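Local coordinates for protein Non-ribosomal peptide synthetase (Methanobrevibacter ruminantium, PDB 6VTJ) that probably releases the finished peptide from its phosphopantetheine-bearing carrier domain by reduction, as part of an archaeal non-ribosomal peptide synthetase, at residues Ile256-Val261 with Asn290-Ser295. Numbering follows the deposited sequence.
Sequences ISTISV and NKYVCS
Thr258 and Tyr292 meet where the end of strand 252-258 faces the start of helix 291-308, in the Rossmann-type reductase domain. With Lys296 one helical turn beyond the tyrosine, they match the Thr-Tyr-Lys triad expected of an extended short-chain dehydrogenase/reductase, consistent with an active site here; the Tyr292 side chain is about 6 Å from the bound 4'-phosphopantetheine. Tyr292, its CG anti to the backbone N (chi1 167°), carries its phenol from the helix to meet Thr258 head on, setting OH 3.8 Å from Thr258 CB. The methyl CG2 of Thr258 sits obliquely to the ring, 4.1 Å from Tyr292 CE2. The two hydroxyls are not bonded: Thr258 OG1 is 4.4 Å from Tyr292 OH. Instead OG1 accepts from Ser260 N at 3.0 Å (N-H...O 162°), an ST turn that bends the chain from strand into a short 3-10 segment. Threonine suits this place because one branch ties down the turn while the other packs on the tyrosine. An alanine here, lacking OG1 and CG2, would probably leave Ser260 N without its acceptor and open a gap beside the Tyr292 ring. On the helix, branched Val293 packs against the 3-10 segment: CG1 lies 3.8 Å from Val261 CA and 3.2 Å from Ser260 O, a close methyl-to-carbonyl approach, while CG2 faces Ser260 CB. Asparagine fits the N-cap because its short amide reaches first-turn amides that lack a preceding helical carbonyl: Asn290 OD1 accepts from Val293 N at 3.1 Å, in the carbonyl plane on a lone pair, and more weakly from Tyr292 N.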
# COMPACT_ATOMS: atom_id res chain seq x y z
N ILE A 256 -10.86 -1.01 -2.06
CA ILE A 256 -9.66 -0.33 -2.52
C ILE A 256 -8.53 -1.34 -2.47
O ILE A 256 -8.27 -1.94 -1.43
CB ILE A 256 -9.33 0.91 -1.68
CG1 ILE A 256 -10.57 1.80 -1.54
CG2 ILE A 256 -8.10 1.61 -2.25
CD1 ILE A 256 -11.25 2.20 -2.90
N SER A 257 -7.86 -1.53 -3.61
CA SER A 257 -6.83 -2.55 -3.71
C SER A 257 -5.52 -1.90 -4.14
O SER A 257 -5.36 -0.68 -4.05
CB SER A 257 -7.25 -3.64 -4.70
OG SER A 257 -6.44 -4.81 -4.58
N THR A 258 -4.56 -2.70 -4.59
CA THR A 258 -3.27 -2.18 -5.01
C THR A 258 -2.94 -2.72 -6.40
O THR A 258 -3.26 -3.88 -6.72
CB THR A 258 -2.13 -2.55 -4.01
OG1 THR A 258 -0.87 -2.18 -4.56
CG2 THR A 258 -2.10 -4.06 -3.71
N ILE A 259 -2.34 -1.87 -7.22
CA ILE A 259 -1.82 -2.31 -8.51
C ILE A 259 -0.75 -3.38 -8.34
O ILE A 259 -0.47 -4.13 -9.28
CB ILE A 259 -1.28 -1.10 -9.30
CG1 ILE A 259 -1.22 -1.40 -10.80
CG2 ILE A 259 0.11 -0.67 -8.75
CD1 ILE A 259 -2.57 -1.75 -11.40
N SER A 260 -0.13 -3.47 -7.16
CA SER A 260 0.95 -4.42 -6.95
C SER A 260 0.50 -5.87 -6.96
O SER A 260 1.37 -6.75 -6.89
CB SER A 260 1.65 -4.15 -5.62
OG SER A 260 2.24 -2.85 -5.63
N VAL A 261 -0.81 -6.16 -7.04
CA VAL A 261 -1.20 -7.56 -7.15
C VAL A 261 -0.75 -8.13 -8.49
O VAL A 261 -0.49 -9.33 -8.58
CB VAL A 261 -2.71 -7.80 -6.94
CG1 VAL A 261 -3.13 -7.39 -5.54
CG2 VAL A 261 -3.54 -7.12 -8.01
N ASN A 290 5.27 -11.80 -0.94
CA ASN A 290 5.18 -10.67 -0.03
C ASN A 290 3.82 -10.65 0.66
O ASN A 290 2.78 -10.87 0.04
CB ASN A 290 5.39 -9.37 -0.79
CG ASN A 290 5.24 -8.18 0.08
OD1 ASN A 290 4.12 -7.69 0.29
ND2 ASN A 290 6.34 -7.72 0.66
N LYS A 291 3.83 -10.39 1.97
CA LYS A 291 2.61 -10.57 2.76
C LYS A 291 1.54 -9.53 2.42
O LYS A 291 0.34 -9.83 2.47
CB LYS A 291 2.95 -10.49 4.24
CG LYS A 291 3.15 -11.81 4.93
CD LYS A 291 2.92 -11.63 6.42
CE LYS A 291 4.10 -12.13 7.23
NZ LYS A 291 3.75 -12.11 8.67
N TYR A 292 1.94 -8.31 2.09
CA TYR A 292 0.96 -7.27 1.83
C TYR A 292 0.30 -7.50 0.48
O TYR A 292 -0.93 -7.45 0.35
CB TYR A 292 1.62 -5.90 1.89
CG TYR A 292 0.74 -4.83 1.31
CD1 TYR A 292 -0.37 -4.38 2.00
CD2 TYR A 292 1.01 -4.27 0.06
CE1 TYR A 292 -1.19 -3.41 1.48
CE2 TYR A 292 0.20 -3.30 -0.46
CZ TYR A 292 -0.90 -2.87 0.25
OH TYR A 292 -1.73 -1.92 -0.25
N VAL A 293 1.11 -7.77 -0.55
CA VAL A 293 0.56 -8.09 -1.86
C VAL A 293 -0.32 -9.33 -1.77
O VAL A 293 -1.40 -9.38 -2.39
CB VAL A 293 1.70 -8.29 -2.87
CG1 VAL A 293 1.11 -8.59 -4.26
CG2 VAL A 293 2.60 -7.07 -2.90
N CYS A 294 0.09 -10.32 -0.98
CA CYS A 294 -0.68 -11.54 -0.86
C CYS A 294 -2.03 -11.29 -0.21
O CYS A 294 -3.06 -11.78 -0.68
CB CYS A 294 0.11 -12.60 -0.08
SG CYS A 294 -0.83 -14.11 0.22
N SER A 295 -2.05 -10.56 0.92
CA SER A 295 -3.32 -10.26 1.58
C SER A 295 -4.25 -9.47 0.66
O SER A 295 -5.47 -9.72 0.63
CB SER A 295 -3.08 -9.51 2.90
OG SER A 295 -2.52 -8.21 2.72